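Local structure of aminotransferase, classes I and II (Silicibacter pomeroyi DSS-3, 3H14) at residues I96-S101 with M259-P264; E221-N226 with G240-P245. The protein probably catalyses the pyridoxal 5'-phosphate-dependent transfer of an amino group from L-aspartate to 2-oxoglutarate, yielding oxaloacetate and L-glutamate. One frame throughout, in Å; residues are numbered along the deposited sequence. Where two conformers were deposited one is given.

Contact 1: I96-S101 with M259-P264; sequences ITPGSS and MFICAP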
ATOM      1  N   ILE A  96      -0.625 -18.186  -3.690  1.00 20.67           N
ATOM      2  CA  ILE A  96      -1.787 -17.520  -3.148  1.00 21.52           C
ATOM      3  C   ILE A  96      -1.576 -17.356  -1.650  1.00 21.47           C
ATOM      4  O   ILE A  96      -1.209 -18.306  -0.968  1.00 22.11           O
ATOM      5  CB  ILE A  96      -3.045 -18.342  -3.388  1.00 21.81           C
ATOM      6  CG1 ILE A  96      -3.210 -18.634  -4.883  1.00 21.36           C
ATOM      7  CG2 ILE A  96      -4.259 -17.610  -2.809  1.00 21.41           C
ATOM      8  CD1 ILE A  96      -3.020 -17.405  -5.833  1.00 21.25           C
ATOM      9  N   THR A  97      -1.798 -16.152  -1.138  1.00 20.29           N
ATOM     10  CA  THR A  97      -1.508 -15.830   0.257  1.00 20.62           C
ATOM     11  C   THR A  97      -2.773 -15.324   0.936  1.00 20.63           C
ATOM     12  O   THR A  97      -3.708 -14.924   0.273  1.00 19.30           O
ATOM     13  CB  THR A  97      -0.484 -14.681   0.368  1.00 20.91           C
ATOM     14  OG1 THR A  97      -1.058 -13.526  -0.241  1.00 21.66           O
ATOM     15  CG2 THR A  97       0.813 -15.034  -0.345  1.00 22.65           C
ATOM     16  N   PRO A  98      -2.788 -15.317   2.265  1.00 22.32           N
ATOM     17  CA  PRO A  98      -3.916 -14.678   2.946  1.00 24.18           C
ATOM     18  C   PRO A  98      -3.904 -13.118   2.875  1.00 25.06           C
ATOM     19  O   PRO A  98      -4.384 -12.448   3.782  1.00 27.72           O
ATOM     20  CB  PRO A  98      -3.785 -15.171   4.383  1.00 24.56           C
ATOM     21  CG  PRO A  98      -2.353 -15.601   4.537  1.00 23.90           C
ATOM     22  CD  PRO A  98      -1.807 -15.911   3.183  1.00 22.67           C
ATOM     23  N   GLY A  99      -3.427 -12.536   1.790  1.00 25.20           N
ATOM     24  CA  GLY A  99      -3.350 -11.080   1.722  1.00 25.41           C
ATOM     25  C   GLY A  99      -1.920 -10.628   1.735  1.00 25.44           C
ATOM     26  O   GLY A  99      -0.994 -11.432   1.632  1.00 25.92           O
ATOM     27  N   SER A 100      -1.714  -9.333   1.884  1.00 25.91           N
ATOM     28  CA  SER A 100      -0.343  -8.882   1.848  0.50 26.13           C
ATOM     29  C   SER A 100       0.413  -9.132   3.143  1.00 25.91           C
ATOM     30  O   SER A 100       1.622  -9.393   3.081  1.00 25.82           O
ATOM     31  CB  SER A 100      -0.217  -7.464   1.326  0.50 26.71           C
ATOM     32  OG  SER A 100      -0.050  -7.560  -0.086  0.50 27.92           O
ATOM     33  N   SER A 101      -0.261  -9.153   4.290  1.00 25.51           N
ATOM     34  CA  SER A 101       0.383  -9.481   5.570  0.50 25.91           C
ATOM     35  C   SER A 101       1.039 -10.855   5.457  1.00 25.33           C
ATOM     36  O   SER A 101       2.175 -11.052   5.884  1.00 25.64           O
ATOM     37  CB  SER A 101      -0.651  -9.500   6.715  0.50 26.38           C
ATOM     38  OG  SER A 101      -0.049  -9.566   8.014  0.50 28.74           O
HETATM   39  N   MSE A 259       3.599 -23.803   8.310  1.00 44.73           N
HETATM   40  CA  MSE A 259       3.018 -22.725   9.148  1.00 44.61           C
HETATM   41  C   MSE A 259       1.510 -22.540   8.952  1.00 44.77           C
HETATM   42  O   MSE A 259       0.926 -21.622   9.532  1.00 44.62           O
HETATM   43  CB  MSE A 259       3.664 -21.357   8.846  1.00 44.73           C
HETATM   44  CG  MSE A 259       5.157 -21.211   9.154  1.00 45.17           C
HETATM   45 SE   MSE A 259       5.777 -19.325   9.008  1.00 47.53          SE
HETATM   46  CE  MSE A 259       5.314 -18.611  10.750  1.00 42.39           C
ATOM     47  N   PHE A 260       0.901 -23.375   8.102  1.00 44.80           N
ATOM     48  CA  PHE A 260      -0.520 -23.257   7.715  1.00 44.12           C
ATOM     49  C   PHE A 260      -0.978 -21.826   7.375  1.00 43.81           C
ATOM     50  O   PHE A 260      -1.992 -21.351   7.892  1.00 44.59           O
ATOM     51  CB  PHE A 260      -1.421 -23.908   8.790  1.00 44.81           C
ATOM     52  N   ILE A 261      -0.244 -21.152   6.478  1.00 42.65           N
ATOM     53  CA  ILE A 261      -0.565 -19.782   6.049  1.00 41.78           C
ATOM     54  C   ILE A 261      -1.141 -19.776   4.636  1.00 40.33           C
ATOM     55  O   ILE A 261      -0.410 -19.898   3.638  1.00 40.78           O
ATOM     56  CB  ILE A 261       0.683 -18.863   6.025  1.00 42.05           C
ATOM     57  CG1 ILE A 261       1.366 -18.803   7.399  1.00 42.12           C
ATOM     58  CG2 ILE A 261       0.304 -17.460   5.580  1.00 42.19           C
ATOM     59  CD1 ILE A 261       2.697 -18.087   7.362  1.00 42.20           C
ATOM     60  N   CYS A 262      -2.446 -19.620   4.534  1.00 37.57           N
ATOM     61  CA  CYS A 262      -3.083 -19.666   3.236  1.00 36.15           C
ATOM     62  C   CYS A 262      -4.420 -18.946   3.291  1.00 32.60           C
ATOM     63  O   CYS A 262      -4.957 -18.676   4.371  1.00 30.53           O
ATOM     64  CB  CYS A 262      -3.274 -21.108   2.813  1.00 36.50           C
ATOM     65  SG  CYS A 262      -4.435 -21.907   3.854  1.00 43.99           S
ATOM     66  N   ALA A 263      -4.918 -18.614   2.114  1.00 29.98           N
ATOM     67  CA  ALA A 263      -6.128 -17.829   1.993  1.00 28.83           C
ATOM     68  C   ALA A 263      -7.354 -18.732   2.217  1.00 28.06           C
ATOM     69  O   ALA A 263      -7.341 -19.904   1.830  1.00 26.24           O
ATOM     70  CB  ALA A 263      -6.175 -17.163   0.658  1.00 27.79           C
ATOM     71  N   PRO A 264      -8.406 -18.188   2.853  1.00 27.76           N
ATOM     72  CA  PRO A 264      -9.647 -18.921   2.976  1.00 27.69           C
ATOM     73  C   PRO A 264     -10.181 -19.325   1.606  1.00 27.20           C
ATOM     74  O   PRO A 264     -10.115 -18.545   0.669  1.00 26.86           O
ATOM     75  CB  PRO A 264     -10.605 -17.923   3.639  1.00 28.05           C
ATOM     76  CG  PRO A 264      -9.836 -16.685   3.908  1.00 28.65           C
ATOM     77  CD  PRO A 264      -8.454 -16.843   3.460  1.00 28.18           C
TER
HETATM   78  O   HOH W   1      -3.363 -20.050  -0.175  1.00 34.42           O
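With chi1 at -58°, Ile261 sets its CG2 methyl anti to the backbone N, which brings that methyl against the ring of Pro98. Ile96, with chi1 near -56°, likewise has CG2 opposite its own N and next to the methyl of Ala263, while its CG1 branch leads off toward helix 71-85. The site lies at one margin of the large mixed sheet of the aminotransferase fold, where edge strand 94-97 passes through Pro98 and Gly99, the latter an N-cap, into helix 100-111. Facing it is the linker between helices 249-258 and 265-274, which leaves the first helix in a Schellman motif at Phe260. The touching backbones run nearly at right angles, 98° apart, and no direct hydrogen bond joins them. The Pro98 ring meets the Ile261 branch at its CG–CD side, and the 3.4 Å between Pro98 CG and Ile261 CG2 is tight for two carbons. Pro98 CB comes to 3.7 Å from Cys262 O. The methyl of Ala263 sits beside the strand end, its CB 3.4 Å from Thr97 O and 4.0 Å from Ile96 CG2. At the Ile96 end a water bridges the two backbones: it donates to Ile96 O at 2.9 Å and accepts from Ala263 N at 3.1 Å.

Contact 2: E221-N226 with G240-P245; sequences ECYVIN and GWMVVP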
ATOM      1  N   GLU A 221      14.770 -12.682 -10.174  1.00 29.21           N
ATOM      2  CA  GLU A 221      15.361 -12.845  -8.839  1.00 29.92           C
ATOM      3  C   GLU A 221      14.851 -11.770  -7.870  1.00 28.58           C
ATOM      4  O   GLU A 221      15.558 -10.834  -7.469  1.00 29.16           O
ATOM      5  CB  GLU A 221      16.896 -12.884  -8.919  1.00 30.42           C
ATOM      6  CG  GLU A 221      17.462 -14.014  -9.801  1.00 34.86           C
ATOM      7  CD  GLU A 221      16.843 -15.393  -9.556  1.00 37.96           C
ATOM      8  OE1 GLU A 221      16.848 -15.879  -8.396  1.00 40.31           O
ATOM      9  OE2 GLU A 221      16.345 -15.998 -10.540  1.00 41.87           O
ATOM     10  N   CYS A 222      13.577 -11.898  -7.543  1.00 27.05           N
ATOM     11  CA  CYS A 222      12.897 -10.962  -6.658  1.00 25.50           C
ATOM     12  C   CYS A 222      11.659 -11.658  -6.172  1.00 24.28           C
ATOM     13  O   CYS A 222      11.239 -12.641  -6.763  1.00 23.88           O
ATOM     14  CB  CYS A 222      12.527  -9.653  -7.380  1.00 26.02           C
ATOM     15  SG  CYS A 222      11.325  -9.819  -8.694  1.00 26.12           S
ATOM     16  N   TYR A 223      11.130 -11.192  -5.057  1.00 22.54           N
ATOM     17  CA  TYR A 223       9.799 -11.574  -4.580  1.00 21.05           C
ATOM     18  C   TYR A 223       8.876 -10.416  -4.940  1.00 21.15           C
ATOM     19  O   TYR A 223       9.201  -9.270  -4.664  1.00 21.10           O
ATOM     20  CB  TYR A 223       9.797 -11.779  -3.076  1.00 19.90           C
ATOM     21  CG  TYR A 223      10.225 -13.148  -2.613  1.00 20.16           C
ATOM     22  CD1 TYR A 223      11.270 -13.840  -3.259  1.00 21.97           C
ATOM     23  CD2 TYR A 223       9.622 -13.746  -1.534  1.00 20.99           C
ATOM     24  CE1 TYR A 223      11.694 -15.091  -2.823  1.00 21.14           C
ATOM     25  CE2 TYR A 223      10.021 -14.996  -1.102  1.00 20.83           C
ATOM     26  CZ  TYR A 223      11.074 -15.664  -1.768  1.00 20.82           C
ATOM     27  OH  TYR A 223      11.484 -16.909  -1.359  1.00 20.47           O
ATOM     28  N   VAL A 224       7.756 -10.705  -5.582  1.00 20.07           N
ATOM     29  CA  VAL A 224       6.709  -9.683  -5.837  1.00 19.73           C
ATOM     30  C   VAL A 224       5.532  -9.989  -4.886  1.00 20.45           C
ATOM     31  O   VAL A 224       5.106 -11.178  -4.752  1.00 20.80           O
ATOM     32  CB  VAL A 224       6.251  -9.699  -7.307  1.00 19.74           C
ATOM     33  CG1 VAL A 224       4.988  -8.841  -7.529  1.00 18.83           C
ATOM     34  CG2 VAL A 224       7.337  -9.228  -8.228  1.00 20.93           C
ATOM     35  N   ILE A 225       5.036  -8.944  -4.222  1.00 18.60           N
ATOM     36  CA  ILE A 225       3.942  -9.069  -3.238  1.00 18.93           C
ATOM     37  C   ILE A 225       2.740  -8.292  -3.785  1.00 18.19           C
ATOM     38  O   ILE A 225       2.884  -7.169  -4.232  1.00 16.05           O
ATOM     39  CB  ILE A 225       4.340  -8.531  -1.818  1.00 17.74           C
ATOM     40  CG1 ILE A 225       5.682  -9.124  -1.328  1.00 21.11           C
ATOM     41  CG2 ILE A 225       3.165  -8.714  -0.791  1.00 17.12           C
ATOM     42  CD1 ILE A 225       5.782 -10.644  -1.339  1.00 20.50           C
ATOM     43  N   ASN A 226       1.568  -8.932  -3.790  1.00 17.97           N
ATOM     44  CA  ASN A 226       0.352  -8.288  -4.232  1.00 17.62           C
ATOM     45  C   ASN A 226      -0.848  -8.741  -3.395  1.00 16.69           C
ATOM     46  O   ASN A 226      -0.745  -9.547  -2.474  1.00 16.13           O
ATOM     47  CB  ASN A 226       0.113  -8.518  -5.709  1.00 19.11           C
ATOM     48  CG  ASN A 226      -0.399  -7.263  -6.438  1.00 20.43           C
ATOM     49  OD1 ASN A 226      -1.378  -6.615  -6.021  1.00 21.74           O
ATOM     50  ND2 ASN A 226       0.235  -6.960  -7.586  1.00 19.96           N
ATOM     51  N   GLY A 240      -4.494 -12.738  -1.345  1.00 17.65           N
ATOM     52  CA  GLY A 240      -3.549 -12.042  -2.192  1.00 17.71           C
ATOM     53  C   GLY A 240      -2.651 -13.077  -2.856  1.00 18.46           C
ATOM     54  O   GLY A 240      -2.973 -14.271  -2.880  1.00 16.72           O
ATOM     55  N   TRP A 241      -1.529 -12.622  -3.386  1.00 19.32           N
ATOM     56  CA  TRP A 241      -0.588 -13.495  -4.013  1.00 19.88           C
ATOM     57  C   TRP A 241       0.795 -12.928  -3.962  1.00 21.13           C
ATOM     58  O   TRP A 241       0.990 -11.733  -3.667  1.00 20.09           O
ATOM     59  CB  TRP A 241      -0.964 -13.769  -5.468  1.00 20.68           C
ATOM     60  CG  TRP A 241      -0.661 -12.720  -6.493  1.00 19.44           C
ATOM     61  CD1 TRP A 241       0.491 -12.581  -7.226  1.00 19.14           C
ATOM     62  CD2 TRP A 241      -1.537 -11.683  -6.931  1.00 20.39           C
ATOM     63  NE1 TRP A 241       0.373 -11.531  -8.092  1.00 20.47           N
ATOM     64  CE2 TRP A 241      -0.861 -10.958  -7.937  1.00 20.79           C
ATOM     65  CE3 TRP A 241      -2.831 -11.299  -6.578  1.00 19.44           C
ATOM     66  CZ2 TRP A 241      -1.440  -9.867  -8.595  1.00 20.42           C
ATOM     67  CZ3 TRP A 241      -3.394 -10.196  -7.215  1.00 20.06           C
ATOM     68  CH2 TRP A 241      -2.702  -9.494  -8.210  1.00 20.52           C
HETATM   69  N   MSE A 242       1.753 -13.807  -4.261  1.00 21.85           N
HETATM   70  CA  MSE A 242       3.127 -13.413  -4.472  1.00 24.12           C
HETATM   71  C   MSE A 242       3.684 -14.193  -5.669  1.00 23.16           C
HETATM   72  O   MSE A 242       3.128 -15.220  -6.056  1.00 22.72           O
HETATM   73  CB  MSE A 242       3.930 -13.607  -3.164  1.00 24.13           C
HETATM   74  CG  MSE A 242       3.974 -15.010  -2.645  1.00 26.06           C
HETATM   75 SE   MSE A 242       4.592 -15.194  -0.790  1.00 34.70          SE
HETATM   76  CE  MSE A 242       6.205 -14.180  -0.969  1.00 20.64           C
ATOM     77  N   VAL A 243       4.704 -13.642  -6.314  1.00 21.66           N
ATOM     78  CA  VAL A 243       5.444 -14.344  -7.348  1.00 22.75           C
ATOM     79  C   VAL A 243       6.874 -14.466  -6.859  1.00 22.79           C
ATOM     80  O   VAL A 243       7.471 -13.477  -6.419  1.00 21.20           O
ATOM     81  CB  VAL A 243       5.394 -13.575  -8.702  1.00 22.46           C
ATOM     82  CG1 VAL A 243       6.147 -14.337  -9.839  1.00 22.92           C
ATOM     83  CG2 VAL A 243       3.932 -13.268  -9.107  1.00 23.56           C
ATOM     84  N   VAL A 244       7.417 -15.681  -6.932  1.00 23.79           N
ATOM     85  CA  VAL A 244       8.778 -15.977  -6.535  1.00 24.19           C
ATOM     86  C   VAL A 244       9.478 -16.714  -7.692  1.00 24.51           C
ATOM     87  O   VAL A 244       8.812 -17.236  -8.580  1.00 24.14           O
ATOM     88  CB  VAL A 244       8.811 -16.829  -5.254  1.00 24.41           C
ATOM     89  CG1 VAL A 244       8.054 -16.120  -4.163  1.00 24.58           C
ATOM     90  CG2 VAL A 244       8.172 -18.221  -5.481  1.00 24.03           C
ATOM     91  N   PRO A 245      10.813 -16.718  -7.703  1.00 25.73           N
ATOM     92  CA  PRO A 245      11.582 -17.458  -8.706  1.00 26.17           C
ATOM     93  C   PRO A 245      11.210 -18.932  -8.738  1.00 27.70           C
ATOM     94  O   PRO A 245      10.786 -19.461  -7.733  1.00 26.81           O
ATOM     95  CB  PRO A 245      13.030 -17.282  -8.220  1.00 26.32           C
ATOM     96  CG  PRO A 245      13.006 -15.997  -7.416  1.00 26.37           C
ATOM     97  CD  PRO A 245      11.691 -15.985  -6.761  1.00 25.60           C
TER
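The indole of Trp241 carries the side chain of Asn226 on one face: Asn226 CB stands 3.6 Å from the centroid of the six-membered ring of Trp241 as a CH-pi contact, and the carboxamide continues outward, stacked 18° from parallel, with Asn226 ND2 3.5 Å from Trp241 CZ2. At the indole's edge, in its plane, is CG2 of Val243. The Tyr223 ring is covered on one face by Val244 CG1, 3.7 Å from its centroid and almost straight above it, while Met242 CE and Pro245 CD approach it obliquely. Most of these groups belong to the antiparallel pair of strands 223-226 and 240-243, the third and second strands in from the 94-97 edge of the large mixed sheet, with Val244 and Pro245 just past its end. Val224 and Val243 exchange two backbone bonds, the one from Val224 N to Val243 O being nearly straight at 174°. Asn226 N bonds to Trp241 O at 2.9 Å, but the return bond from Trp241 N to Asn226 O is weak. Between these pairs Ile225 and Met242 lie side by side on the face opposite to Val224, Val243, Asn226 and Trp241; there Met242, bent at chi3 (-52°), places CE 3.6 Å from Ile225 CD1 and 3.5 Å from Tyr223 CD2. Apolar and CH-pi packing thus flanks a ladder of mutually hydrogen-bonded backbone groups, while bonds from Tyr223 OH to Gln248 and Trp241 NE1 to Tyr81 satisfy the buried polar ends and probably limit the movement of the rings.

Overall arrangement
The two contacts share one sheet: strand 94-97 of contact 1 is the edge neighbour of strand 240-243 of contact 2, and their centres are 13 Å apart. A probable hydrogen bond of 2.8 Å from Thr97 N to Gly240 O joins them. In sequence, contact 2 is nested within the loop closed by contact 1. The connection between strands 223-227 and 240-243 carries the aminotransferase signature, which in relatives holds the cofactor-binding lysine, so contact 2 probably frames that connection. Contact 1 relates to the site differently: the start of helix 100-111, just after Pro98, probably corresponds to where relatives bind the cofactor phosphate.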